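Side-chain contacts in phenolic acid decarboxylase (Sedimentibacter hydroxybenzoicus, PDB 7AE5), which catalyses the reversible, non-oxidative decarboxylation of 4-hydroxybenzoate and 3,4-dihydroxybenzoate as a UbiD-family enzyme that uses prenylated FMN and manganese: residues E10-L15 and T65-S70; R39-L44 and P49-E54; Y132-Q137 and G274-F279. One frame throughout, in Å; residues are numbered along the deposited sequence.

Contact 1 (E10-L15 and T65-S70); sequences EFLEVL and TNVHGS
A single valine carries one whole side of this contact: Val67, in the loop that follows strand 62-65, is met by Phe11, Leu12 and Leu15 of helix 8-17. The closest approach is at the rim of the phenyl ring, where CG1 of Val67 lies in the plane of the Phe11 ring, 3.6 Å from Phe11 CE2. The methyl therefore abuts the edge and not a face, and the two side chains pass alongside with their tips pointing opposite ways. Phe11 reaches this far because its CG stands anti to the backbone N (chi1 -176°), which carries the ring out from the helix toward the loop. Within the helix, Leu15 CG, one turn later, lies 3.8 Å above one face of the Phe11 ring, toward the rim. Leu15 also sends CD1 to the backbone of the loop, 4.1 Å from Val67 O, a van der Waals approach only; that carbonyl oxygen is hydrogen-bonded by the side-chain amide of Asn73. The second valine methyl takes the other leucine more loosely, with Val67 CG2 4.4 Å from Leu12 CD2. A beta-branched residue suits this place, since its two methyls diverge from one short stem and serve different partners, while the long apolar residues at positions 11, 12 and 15 fill the distance from the helix. All four residues are buried, in keeping with their apolar side chains. The contact belongs to the N-terminal domain of the UbiD fold and lies away from the predicted cofactor and metal sites. Helix 71-77, with Ser70 as its N-cap, adds Leu76 against Phe11 and Leu15; Phe52 of strand 50-53 packs on Leu12, and Glu316 of helix 316-320 lies against Val67.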
ATOM      1  N   GLU C  10     -55.468   4.005 -14.039  1.00 74.68           N
ATOM      2  CA  GLU C  10     -55.487   5.321 -13.412  1.00 76.34           C
ATOM      3  C   GLU C  10     -54.104   5.958 -13.443  1.00 74.65           C
ATOM      4  O   GLU C  10     -53.968   7.154 -13.726  1.00 75.82           O
ATOM      5  CB  GLU C  10     -55.995   5.215 -11.974  1.00 78.01           C
ATOM      6  CG  GLU C  10     -57.508   5.118 -11.852  1.00 80.85           C
ATOM      7  CD  GLU C  10     -57.957   4.764 -10.446  1.00 82.46           C
ATOM      8  OE1 GLU C  10     -57.161   4.955  -9.501  1.00 82.02           O
ATOM      9  OE2 GLU C  10     -59.104   4.293 -10.286  1.00 84.49           O
ATOM     10  N   PHE C  11     -53.063   5.167 -13.171  1.00 61.58           N
ATOM     11  CA  PHE C  11     -51.702   5.692 -13.211  1.00 59.86           C
ATOM     12  C   PHE C  11     -51.287   6.047 -14.632  1.00 59.00           C
ATOM     13  O   PHE C  11     -50.598   7.050 -14.850  1.00 59.09           O
ATOM     14  CB  PHE C  11     -50.733   4.678 -12.605  1.00 57.58           C
ATOM     15  CG  PHE C  11     -49.317   5.167 -12.527  1.00 55.98           C
ATOM     16  CD1 PHE C  11     -49.004   6.310 -11.809  1.00 57.31           C
ATOM     17  CD2 PHE C  11     -48.298   4.485 -13.169  1.00 53.46           C
ATOM     18  CE1 PHE C  11     -47.702   6.763 -11.734  1.00 56.11           C
ATOM     19  CE2 PHE C  11     -46.993   4.933 -13.096  1.00 52.17           C
ATOM     20  CZ  PHE C  11     -46.694   6.074 -12.378  1.00 53.48           C
ATOM     21  N   LEU C  12     -51.699   5.237 -15.610  1.00 58.51           N
ATOM     22  CA  LEU C  12     -51.321   5.496 -16.995  1.00 58.04           C
ATOM     23  C   LEU C  12     -51.896   6.820 -17.485  1.00 60.59           C
ATOM     24  O   LEU C  12     -51.206   7.593 -18.162  1.00 60.57           O
ATOM     25  CB  LEU C  12     -51.788   4.345 -17.886  1.00 57.69           C
ATOM     26  CG  LEU C  12     -50.933   3.075 -17.890  1.00 55.21           C
ATOM     27  CD1 LEU C  12     -51.419   2.102 -18.956  1.00 55.53           C
ATOM     28  CD2 LEU C  12     -49.460   3.401 -18.084  1.00 53.19           C
ATOM     29  N   GLU C  13     -53.157   7.101 -17.150  1.00 63.59           N
ATOM     30  CA  GLU C  13     -53.775   8.345 -17.598  1.00 66.48           C
ATOM     31  C   GLU C  13     -53.155   9.551 -16.903  1.00 67.26           C
ATOM     32  O   GLU C  13     -53.010  10.617 -17.513  1.00 68.89           O
ATOM     33  CB  GLU C  13     -55.284   8.300 -17.356  1.00 69.19           C
ATOM     34  N   VAL C  14     -52.791   9.406 -15.628  1.00 66.02           N
ATOM     35  CA  VAL C  14     -52.053  10.464 -14.945  1.00 66.75           C
ATOM     36  C   VAL C  14     -50.719  10.706 -15.639  1.00 64.85           C
ATOM     37  O   VAL C  14     -50.305  11.854 -15.840  1.00 66.35           O
ATOM     38  CB  VAL C  14     -51.867  10.113 -13.458  1.00 66.39           C
ATOM     39  CG1 VAL C  14     -50.804  10.997 -12.825  1.00 66.61           C
ATOM     40  CG2 VAL C  14     -53.188  10.248 -12.719  1.00 69.25           C
ATOM     41  N   LEU C  15     -50.037   9.626 -16.030  1.00 62.51           N
ATOM     42  CA  LEU C  15     -48.770   9.756 -16.745  1.00 61.43           C
ATOM     43  C   LEU C  15     -48.955  10.508 -18.057  1.00 61.69           C
ATOM     44  O   LEU C  15     -48.189  11.425 -18.376  1.00 62.32           O
ATOM     45  CB  LEU C  15     -48.168   8.374 -17.005  1.00 57.96           C
ATOM     46  CG  LEU C  15     -47.515   7.606 -15.854  1.00 55.22           C
ATOM     47  CD1 LEU C  15     -46.970   6.281 -16.363  1.00 52.53           C
ATOM     48  CD2 LEU C  15     -46.411   8.422 -15.207  1.00 56.29           C
ATOM     49  N   THR C  65     -44.727  -0.225 -21.463  1.00 48.51           N
ATOM     50  CA  THR C  65     -43.392  -0.475 -20.938  1.00 46.83           C
ATOM     51  C   THR C  65     -42.788   0.830 -20.438  1.00 46.45           C
ATOM     52  O   THR C  65     -43.266   1.922 -20.754  1.00 47.59           O
ATOM     53  CB  THR C  65     -42.481  -1.119 -21.995  1.00 46.60           C
ATOM     54  OG1 THR C  65     -41.302  -1.635 -21.367  1.00 45.04           O
ATOM     55  CG2 THR C  65     -42.086  -0.103 -23.055  1.00 47.47           C
ATOM     56  N   ASN C  66     -41.718   0.694 -19.647  1.00 46.26           N
ATOM     57  CA  ASN C  66     -41.029   1.831 -19.027  1.00 45.70           C
ATOM     58  C   ASN C  66     -41.979   2.639 -18.146  1.00 46.42           C
ATOM     59  O   ASN C  66     -41.901   3.868 -18.077  1.00 46.94           O
ATOM     60  CB  ASN C  66     -40.363   2.724 -20.077  1.00 46.23           C
ATOM     61  CG  ASN C  66     -39.151   3.460 -19.532  1.00 45.18           C
ATOM     62  OD1 ASN C  66     -38.310   2.872 -18.854  1.00 43.71           O
ATOM     63  ND2 ASN C  66     -39.060   4.753 -19.823  1.00 46.04           N
ATOM     64  N   VAL C  67     -42.885   1.938 -17.460  1.00 43.19           N
ATOM     65  CA  VAL C  67     -43.866   2.608 -16.613  1.00 44.13           C
ATOM     66  C   VAL C  67     -43.181   3.289 -15.433  1.00 43.30           C
ATOM     67  O   VAL C  67     -43.505   4.431 -15.086  1.00 44.16           O
ATOM     68  CB  VAL C  67     -44.938   1.603 -16.151  1.00 44.62           C
ATOM     69  CG1 VAL C  67     -45.844   2.227 -15.102  1.00 45.61           C
ATOM     70  CG2 VAL C  67     -45.749   1.107 -17.339  1.00 45.72           C
ATOM     71  N   HIS C  68     -42.225   2.608 -14.805  1.00 47.24           N
ATOM     72  CA  HIS C  68     -41.474   3.150 -13.679  1.00 47.90           C
ATOM     73  C   HIS C  68     -40.175   3.830 -14.100  1.00 47.27           C
ATOM     74  O   HIS C  68     -39.399   4.237 -13.232  1.00 47.82           O
ATOM     75  CB  HIS C  68     -41.143   2.039 -12.675  1.00 48.67           C
ATOM     76  CG  HIS C  68     -42.307   1.590 -11.846  1.00 49.53           C
ATOM     77  ND1 HIS C  68     -43.273   0.732 -12.323  1.00 49.23           N
ATOM     78  CD2 HIS C  68     -42.645   1.860 -10.562  1.00 50.59           C
ATOM     79  CE1 HIS C  68     -44.164   0.503 -11.375  1.00 49.98           C
ATOM     80  NE2 HIS C  68     -43.805   1.175 -10.296  1.00 50.71           N
ATOM     81  N   GLY C  69     -39.922   3.971 -15.400  1.00 40.94           N
ATOM     82  CA  GLY C  69     -38.579   4.265 -15.867  1.00 40.23           C
ATOM     83  C   GLY C  69     -38.118   5.710 -15.906  1.00 40.14           C
ATOM     84  O   GLY C  69     -37.495   6.125 -16.888  1.00 39.45           O
ATOM     85  N   SER C  70     -38.387   6.473 -14.851  1.00 41.55           N
ATOM     86  CA  SER C  70     -37.891   7.840 -14.732  1.00 41.50           C
ATOM     87  C   SER C  70     -38.285   8.371 -13.365  1.00 42.81           C
ATOM     88  O   SER C  70     -39.249   7.902 -12.754  1.00 43.58           O
ATOM     89  CB  SER C  70     -38.438   8.759 -15.831  1.00 41.89           C
ATOM     90  OG  SER C  70     -39.820   9.028 -15.650  1.00 43.34           O
TER

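Contact 2 (R39-L44 and P49-E54); sequences RAAANL and PAVFFE
The beta-alpha-beta unit formed by strand 21-24, helix 33-43 and strand 50-53 in the N-terminal domain closes here, where the end of the helix packs on the start of the returning strand. Ala41 points toward the strand, and its CB lies 3.9 Å from Val51 CG2 and 3.7 Å from Pro49 O. The small methyl suits a place where the helix comes close to the residue leading into the strand, Ala41 CA being 6.4 Å from Pro49 CA. Pro49 O is engaged as well by the side-chain amide of Asn66. Val51 is on an inner strand, between strands 21-24 and 62-65, where beta-branching fits the extended backbone; CG2, beside the backbone N, is the branch that meets the helix. Leu471 of the second subunit, another copy of this protein, also packs on Val51, and Glu468 of that subunit is hydrogen-bonded by ND2 of Asn43. Farther along the same segment, Leu44 provides the reach that alanine lacks: its stem stands anti to the carbonyl carbon (chi1 -58°) and crosses the proline ring at about a right angle, bringing Leu44 CD1 3.6 Å from Pro49 CD.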
ATOM      1  N   ARG C  39     -35.761   0.188 -24.538  1.00 47.54           N
ATOM      2  CA  ARG C  39     -34.390   0.683 -24.478  1.00 47.74           C
ATOM      3  C   ARG C  39     -34.317   2.146 -24.896  1.00 47.88           C
ATOM      4  O   ARG C  39     -33.619   2.947 -24.261  1.00 48.09           O
ATOM      5  CB  ARG C  39     -33.488  -0.176 -25.365  1.00 48.03           C
ATOM      6  CG  ARG C  39     -32.048   0.307 -25.473  1.00 47.63           C
ATOM      7  CD  ARG C  39     -31.242  -0.052 -24.237  1.00 47.14           C
ATOM      8  NE  ARG C  39     -31.288   0.998 -23.228  1.00 47.09           N
ATOM      9  CZ  ARG C  39     -30.695   0.922 -22.045  1.00 46.75           C
ATOM     10  NH1 ARG C  39     -30.008  -0.151 -21.685  1.00 46.10           N
ATOM     11  NH2 ARG C  39     -30.792   1.946 -21.202  1.00 46.76           N
ATOM     12  N   ALA C  40     -35.036   2.513 -25.960  1.00 47.59           N
ATOM     13  CA  ALA C  40     -34.995   3.888 -26.449  1.00 47.79           C
ATOM     14  C   ALA C  40     -35.539   4.857 -25.408  1.00 48.39           C
ATOM     15  O   ALA C  40     -34.953   5.919 -25.167  1.00 48.78           O
ATOM     16  CB  ALA C  40     -35.781   4.003 -27.754  1.00 47.99           C
ATOM     17  N   ALA C  41     -36.669   4.509 -24.784  1.00 44.61           N
ATOM     18  CA  ALA C  41     -37.230   5.365 -23.745  1.00 45.39           C
ATOM     19  C   ALA C  41     -36.268   5.505 -22.573  1.00 45.15           C
ATOM     20  O   ALA C  41     -36.136   6.589 -21.995  1.00 45.31           O
ATOM     21  CB  ALA C  41     -38.575   4.814 -23.276  1.00 45.56           C
ATOM     22  N   ALA C  42     -35.583   4.417 -22.212  1.00 45.61           N
ATOM     23  CA  ALA C  42     -34.567   4.500 -21.169  1.00 44.52           C
ATOM     24  C   ALA C  42     -33.429   5.423 -21.586  1.00 45.34           C
ATOM     25  O   ALA C  42     -32.864   6.141 -20.752  1.00 45.00           O
ATOM     26  CB  ALA C  42     -34.035   3.103 -20.843  1.00 43.40           C
ATOM     27  N   ASN C  43     -33.095   5.435 -22.878  1.00 55.56           N
ATOM     28  CA  ASN C  43     -31.958   6.211 -23.360  1.00 55.45           C
ATOM     29  C   ASN C  43     -32.216   7.711 -23.359  1.00 56.22           C
ATOM     30  O   ASN C  43     -31.260   8.486 -23.470  1.00 56.32           O
ATOM     31  CB  ASN C  43     -31.578   5.762 -24.770  1.00 54.64           C
ATOM     32  CG  ASN C  43     -30.818   4.455 -24.777  1.00 53.70           C
ATOM     33  OD1 ASN C  43     -30.568   3.865 -23.726  1.00 53.70           O
ATOM     34  ND2 ASN C  43     -30.445   3.995 -25.965  1.00 53.08           N
ATOM     35  N   LEU C  44     -33.474   8.142 -23.236  1.00 60.70           N
ATOM     36  CA  LEU C  44     -33.774   9.570 -23.236  1.00 61.48           C
ATOM     37  C   LEU C  44     -33.161  10.305 -22.050  1.00 61.70           C
ATOM     38  O   LEU C  44     -33.208  11.539 -22.018  1.00 62.53           O
ATOM     39  CB  LEU C  44     -35.289   9.787 -23.266  1.00 61.81           C
ATOM     40  CG  LEU C  44     -36.007   9.143 -24.455  1.00 61.50           C
ATOM     41  CD1 LEU C  44     -37.488   9.476 -24.441  1.00 61.85           C
ATOM     42  CD2 LEU C  44     -35.370   9.579 -25.767  1.00 61.40           C
ATOM     43  N   PRO C  49     -40.458   8.770 -20.626  1.00 55.61           N
ATOM     44  CA  PRO C  49     -41.865   8.398 -20.496  1.00 56.16           C
ATOM     45  C   PRO C  49     -42.070   6.894 -20.602  1.00 55.28           C
ATOM     46  O   PRO C  49     -41.197   6.141 -21.040  1.00 54.33           O
ATOM     47  CB  PRO C  49     -42.509   9.113 -21.690  1.00 56.68           C
ATOM     48  CG  PRO C  49     -41.443   9.038 -22.744  1.00 55.99           C
ATOM     49  CD  PRO C  49     -40.105   9.087 -22.021  1.00 55.76           C
ATOM     50  N   ALA C  50     -43.251   6.467 -20.174  1.00 53.38           N
ATOM     51  CA  ALA C  50     -43.721   5.135 -20.505  1.00 51.51           C
ATOM     52  C   ALA C  50     -44.190   5.118 -21.954  1.00 51.92           C
ATOM     53  O   ALA C  50     -44.587   6.145 -22.512  1.00 52.71           O
ATOM     54  CB  ALA C  50     -44.853   4.708 -19.572  1.00 50.04           C
ATOM     55  N   VAL C  51     -44.125   3.945 -22.574  1.00 53.23           N
ATOM     56  CA  VAL C  51     -44.468   3.788 -23.980  1.00 52.73           C
ATOM     57  C   VAL C  51     -45.609   2.786 -24.088  1.00 52.43           C
ATOM     58  O   VAL C  51     -45.505   1.662 -23.586  1.00 51.12           O
ATOM     59  CB  VAL C  51     -43.253   3.343 -24.813  1.00 52.50           C
ATOM     60  CG1 VAL C  51     -43.648   3.145 -26.261  1.00 52.87           C
ATOM     61  CG2 VAL C  51     -42.140   4.374 -24.705  1.00 53.83           C
ATOM     62  N   PHE C  52     -46.693   3.199 -24.742  1.00 61.94           N
ATOM     63  CA  PHE C  52     -47.917   2.414 -24.845  1.00 63.13           C
ATOM     64  C   PHE C  52     -48.122   2.004 -26.298  1.00 64.82           C
ATOM     65  O   PHE C  52     -48.217   2.862 -27.180  1.00 66.70           O
ATOM     66  CB  PHE C  52     -49.111   3.220 -24.332  1.00 64.95           C
ATOM     67  CG  PHE C  52     -50.365   2.412 -24.150  1.00 66.16           C
ATOM     68  CD1 PHE C  52     -51.256   2.244 -25.197  1.00 68.61           C
ATOM     69  CD2 PHE C  52     -50.660   1.834 -22.927  1.00 65.18           C
ATOM     70  CE1 PHE C  52     -52.414   1.507 -25.029  1.00 69.97           C
ATOM     71  CE2 PHE C  52     -51.816   1.097 -22.752  1.00 66.56           C
ATOM     72  CZ  PHE C  52     -52.694   0.933 -23.805  1.00 68.92           C
ATOM     73  N   PHE C  53     -48.189   0.696 -26.541  1.00 61.02           N
ATOM     74  CA  PHE C  53     -48.401   0.152 -27.877  1.00 62.96           C
ATOM     75  C   PHE C  53     -49.847  -0.308 -28.003  1.00 65.25           C
ATOM     76  O   PHE C  53     -50.267  -1.242 -27.311  1.00 64.72           O
ATOM     77  CB  PHE C  53     -47.451  -1.011 -28.160  1.00 61.69           C
ATOM     78  CG  PHE C  53     -46.001  -0.653 -28.045  1.00 59.57           C
ATOM     79  CD1 PHE C  53     -45.357  -0.706 -26.821  1.00 57.01           C
ATOM     80  CD2 PHE C  53     -45.278  -0.267 -29.161  1.00 60.50           C
ATOM     81  CE1 PHE C  53     -44.025  -0.383 -26.712  1.00 55.37           C
ATOM     82  CE2 PHE C  53     -43.942   0.057 -29.056  1.00 58.84           C
ATOM     83  CZ  PHE C  53     -43.317  -0.001 -27.830  1.00 56.29           C
ATOM     84  N   GLU C  54     -50.601   0.337 -28.892  1.00 64.24           N
ATOM     85  CA  GLU C  54     -52.001  -0.029 -29.065  1.00 65.88           C
ATOM     86  C   GLU C  54     -52.173  -1.237 -29.976  1.00 66.42           C
ATOM     87  O   GLU C  54     -53.135  -1.995 -29.814  1.00 67.04           O
ATOM     88  CB  GLU C  54     -52.790   1.159 -29.617  1.00 68.23           C
TER

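Contact 3 (Y132-Q137 and G274-F279); sequences YRINEQ and GPFGEF
Ile134, from the loop before strand 142-143, meets Phe276 within the Rift-related, FMN-binding domain of the UbiD fold; the segment of Phe276 also holds Glu278, the predicted proton donor. From CB, which points toward the opposite segment, the isoleucine divides: CG2 stands anti to the backbone N, while CG1 lies anti to the carbonyl carbon (chi1 -51°) and carries the chain onward. CG1 serves as a spacer, and the extended second torsion (chi2 179°) sets CD1 at the far end. There CD1 lies in the plane of the Phe276 ring and touches its edge, equally near two ring atoms, at 3.6 Å from Phe276 CE1 and from Phe276 CZ. An unbranched tip suits such an approach, and the flat ring leaves its faces to other partners. Tyr142 stacks with this ring, and Arg168, predicted to bind prenylated FMN, has its side chain about 4 Å from that of Phe276. A water oxygen sits 3.1 Å above one face, offset toward the rim. This water accepts from Asn135 ND2 (3.1 Å) and from Gly277 N (2.7 Å), bridging the two segments; the same ND2 also donates to Leu310 O. Gly277 brings its backbone N close to the loop without a side chain between. Farther along, Gln137 turns its amide away, to Val42 and Met44 of the ShdD chain, and presents its backbone instead. Pro275, which follows a cis peptide bond, offers its ring: both Pro275 CG and Pro275 CD lie 3.4 Å from Gln137 O.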
ATOM      1  N   TYR C 132     -43.345 -11.196 -26.217  1.00 49.07           N
ATOM      2  CA  TYR C 132     -42.264 -10.837 -27.122  1.00 49.82           C
ATOM      3  C   TYR C 132     -40.935 -11.150 -26.447  1.00 48.98           C
ATOM      4  O   TYR C 132     -40.878 -11.446 -25.251  1.00 47.67           O
ATOM      5  CB  TYR C 132     -42.342  -9.357 -27.511  1.00 50.81           C
ATOM      6  CG  TYR C 132     -42.238  -8.424 -26.327  1.00 50.26           C
ATOM      7  CD1 TYR C 132     -43.342  -8.162 -25.524  1.00 50.06           C
ATOM      8  CD2 TYR C 132     -41.036  -7.809 -26.007  1.00 50.15           C
ATOM      9  CE1 TYR C 132     -43.249  -7.314 -24.438  1.00 49.86           C
ATOM     10  CE2 TYR C 132     -40.933  -6.959 -24.925  1.00 49.70           C
ATOM     11  CZ  TYR C 132     -42.040  -6.716 -24.144  1.00 49.64           C
ATOM     12  OH  TYR C 132     -41.933  -5.867 -23.067  1.00 49.49           O
ATOM     13  N   ARG C 133     -39.859 -11.077 -27.226  1.00 49.42           N
ATOM     14  CA  ARG C 133     -38.519 -11.322 -26.707  1.00 49.03           C
ATOM     15  C   ARG C 133     -37.900 -10.004 -26.255  1.00 49.03           C
ATOM     16  O   ARG C 133     -37.763  -9.069 -27.053  1.00 50.36           O
ATOM     17  CB  ARG C 133     -37.635 -12.001 -27.751  1.00 50.46           C
ATOM     18  CG  ARG C 133     -36.434 -12.697 -27.133  1.00 50.11           C
ATOM     19  CD  ARG C 133     -35.468 -13.234 -28.175  1.00 52.01           C
ATOM     20  NE  ARG C 133     -36.060 -14.275 -29.007  1.00 52.63           N
ATOM     21  CZ  ARG C 133     -36.245 -15.529 -28.617  1.00 51.79           C
ATOM     22  NH1 ARG C 133     -35.936 -15.927 -27.393  1.00 50.18           N
ATOM     23  NH2 ARG C 133     -36.751 -16.407 -29.477  1.00 52.56           N
ATOM     24  N   ILE C 134     -37.520  -9.939 -24.979  1.00 48.67           N
ATOM     25  CA  ILE C 134     -37.022  -8.692 -24.406  1.00 48.48           C
ATOM     26  C   ILE C 134     -35.598  -8.416 -24.875  1.00 49.63           C
ATOM     27  O   ILE C 134     -35.280  -7.310 -25.323  1.00 50.75           O
ATOM     28  CB  ILE C 134     -37.114  -8.737 -22.871  1.00 46.31           C
ATOM     29  CG1 ILE C 134     -38.520  -9.163 -22.441  1.00 45.60           C
ATOM     30  CG2 ILE C 134     -36.749  -7.386 -22.275  1.00 45.94           C
ATOM     31  CD1 ILE C 134     -38.698  -9.256 -20.948  1.00 43.40           C
ATOM     32  N   ASN C 135     -34.718  -9.403 -24.769  1.00 41.22           N
ATOM     33  CA  ASN C 135     -33.351  -9.247 -25.236  1.00 42.76           C
ATOM     34  C   ASN C 135     -33.014 -10.349 -26.229  1.00 44.22           C
ATOM     35  O   ASN C 135     -33.669 -11.394 -26.278  1.00 43.62           O
ATOM     36  CB  ASN C 135     -32.358  -9.242 -24.068  1.00 41.79           C
ATOM     37  CG  ASN C 135     -32.159  -7.853 -23.487  1.00 41.35           C
ATOM     38  OD1 ASN C 135     -31.819  -6.912 -24.205  1.00 42.87           O
ATOM     39  ND2 ASN C 135     -32.376  -7.719 -22.184  1.00 39.14           N
ATOM     40  N   GLU C 136     -31.972 -10.095 -27.024  1.00 60.89           N
ATOM     41  CA  GLU C 136     -31.695 -10.925 -28.194  1.00 62.73           C
ATOM     42  C   GLU C 136     -31.431 -12.377 -27.814  1.00 62.15           C
ATOM     43  O   GLU C 136     -31.896 -13.296 -28.499  1.00 62.56           O
ATOM     44  CB  GLU C 136     -30.508 -10.352 -28.967  1.00 64.98           C
ATOM     45  CG  GLU C 136     -30.872  -9.734 -30.306  1.00 66.19           C
ATOM     46  CD  GLU C 136     -29.677  -9.612 -31.233  1.00 67.93           C
ATOM     47  OE1 GLU C 136     -29.089 -10.656 -31.587  1.00 68.64           O
ATOM     48  OE2 GLU C 136     -29.326  -8.472 -31.607  1.00 68.35           O
ATOM     49  N   GLN C 137     -30.690 -12.608 -26.731  1.00 57.29           N
ATOM     50  CA  GLN C 137     -30.237 -13.946 -26.372  1.00 56.43           C
ATOM     51  C   GLN C 137     -31.071 -14.577 -25.265  1.00 53.92           C
ATOM     52  O   GLN C 137     -30.642 -15.570 -24.666  1.00 52.70           O
ATOM     53  CB  GLN C 137     -28.764 -13.915 -25.970  1.00 56.61           C
ATOM     54  CG  GLN C 137     -27.849 -13.411 -27.070  1.00 58.95           C
ATOM     55  CD  GLN C 137     -27.792 -14.355 -28.255  1.00 59.83           C
ATOM     56  OE1 GLN C 137     -27.596 -15.558 -28.095  1.00 58.62           O
ATOM     57  NE2 GLN C 137     -27.969 -13.811 -29.453  1.00 61.90           N
ATOM     58  N   GLY C 274     -33.917 -19.731 -19.012  1.00 47.01           N
ATOM     59  CA  GLY C 274     -32.888 -18.780 -19.347  1.00 46.23           C
ATOM     60  C   GLY C 274     -32.299 -19.026 -20.721  1.00 44.87           C
ATOM     61  O   GLY C 274     -32.688 -19.962 -21.428  1.00 44.48           O
ATOM     62  N   PRO C 275     -31.337 -18.183 -21.133  1.00 43.84           N
ATOM     63  CA  PRO C 275     -30.810 -17.075 -20.331  1.00 44.22           C
ATOM     64  C   PRO C 275     -31.741 -15.868 -20.304  1.00 45.07           C
ATOM     65  O   PRO C 275     -32.704 -15.802 -21.067  1.00 45.18           O
ATOM     66  CB  PRO C 275     -29.488 -16.720 -21.030  1.00 42.93           C
ATOM     67  CG  PRO C 275     -29.401 -17.592 -22.257  1.00 41.91           C
ATOM     68  CD  PRO C 275     -30.738 -18.218 -22.475  1.00 42.55           C
ATOM     69  N   PHE C 276     -31.455 -14.929 -19.410  1.00 34.34           N
ATOM     70  CA  PHE C 276     -32.242 -13.712 -19.298  1.00 35.07           C
ATOM     71  C   PHE C 276     -31.369 -12.643 -18.666  1.00 35.06           C
ATOM     72  O   PHE C 276     -30.383 -12.942 -17.988  1.00 34.74           O
ATOM     73  CB  PHE C 276     -33.518 -13.930 -18.476  1.00 36.28           C
ATOM     74  CG  PHE C 276     -34.480 -12.774 -18.528  1.00 36.86           C
ATOM     75  CD1 PHE C 276     -35.199 -12.505 -19.680  1.00 36.45           C
ATOM     76  CD2 PHE C 276     -34.665 -11.956 -17.424  1.00 37.71           C
ATOM     77  CE1 PHE C 276     -36.079 -11.442 -19.731  1.00 36.80           C
ATOM     78  CE2 PHE C 276     -35.547 -10.892 -17.468  1.00 38.11           C
ATOM     79  CZ  PHE C 276     -36.255 -10.635 -18.623  1.00 37.61           C
ATOM     80  N   GLY C 277     -31.745 -11.389 -18.901  1.00 47.98           N
ATOM     81  CA  GLY C 277     -31.016 -10.288 -18.320  1.00 48.01           C
ATOM     82  C   GLY C 277     -31.155 -10.230 -16.813  1.00 48.85           C
ATOM     83  O   GLY C 277     -32.112 -10.730 -16.221  1.00 49.73           O
ATOM     84  N   GLU C 278     -30.156  -9.620 -16.183  1.00 49.48           N
ATOM     85  CA  GLU C 278     -30.172  -9.343 -14.756  1.00 50.15           C
ATOM     86  C   GLU C 278     -29.721  -7.906 -14.541  1.00 49.88           C
ATOM     87  O   GLU C 278     -29.098  -7.295 -15.413  1.00 48.95           O
ATOM     88  CB  GLU C 278     -29.276 -10.320 -13.975  1.00 49.74           C
ATOM     89  CG  GLU C 278     -29.364 -11.762 -14.469  1.00 49.51           C
ATOM     90  CD  GLU C 278     -28.965 -12.779 -13.415  1.00 49.70           C
ATOM     91  OE1 GLU C 278     -29.782 -13.044 -12.508  1.00 50.92           O
ATOM     92  OE2 GLU C 278     -27.838 -13.317 -13.498  1.00 48.65           O
ATOM     93  N   PHE C 279     -30.037  -7.367 -13.361  1.00 36.47           N
ATOM     94  CA  PHE C 279     -29.830  -5.943 -13.106  1.00 36.23           C
ATOM     95  C   PHE C 279     -28.372  -5.482 -13.207  1.00 34.62           C
ATOM     96  O   PHE C 279     -28.145  -4.287 -13.433  1.00 33.91           O
ATOM     97  CB  PHE C 279     -30.423  -5.547 -11.743  1.00 37.41           C
ATOM     98  CG  PHE C 279     -29.716  -6.140 -10.556  1.00 37.48           C
ATOM     99  CD1 PHE C 279     -28.649  -5.480  -9.967  1.00 36.55           C
ATOM    100  CD2 PHE C 279     -30.139  -7.341 -10.010  1.00 38.42           C
ATOM    101  CE1 PHE C 279     -28.001  -6.021  -8.873  1.00 36.67           C
ATOM    102  CE2 PHE C 279     -29.497  -7.885  -8.911  1.00 38.60           C
ATOM    103  CZ  PHE C 279     -28.425  -7.225  -8.343  1.00 37.77           C
TER
HETATM  104  O   HOH W   1     -33.244 -10.402 -20.901  1.00 43.00           O

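How the contacts relate
Contacts 1 and 2 belong to the N-terminal domain and share the mixed sheet of strands 21-24, 50-53, 62-65 and 304-306. Along the chain, contact 2 falls between the two segments of contact 1, and contact 3 follows both. The centres of contacts 1 and 2 are about 10 Å apart, and a probable hydrogen bond from Val51 N to Thr65 O links them. Contact 3, in the Rift-related domain, has its centre about 22 Å from that of contact 1 and about 18 Å from that of contact 2, without touching either; contacts 2 and 3 both touch the second subunit. Contacts 1 and 2 thus join helices to the sheet region of the N-terminal domain, while the third includes the segment that carries the predicted proton donor.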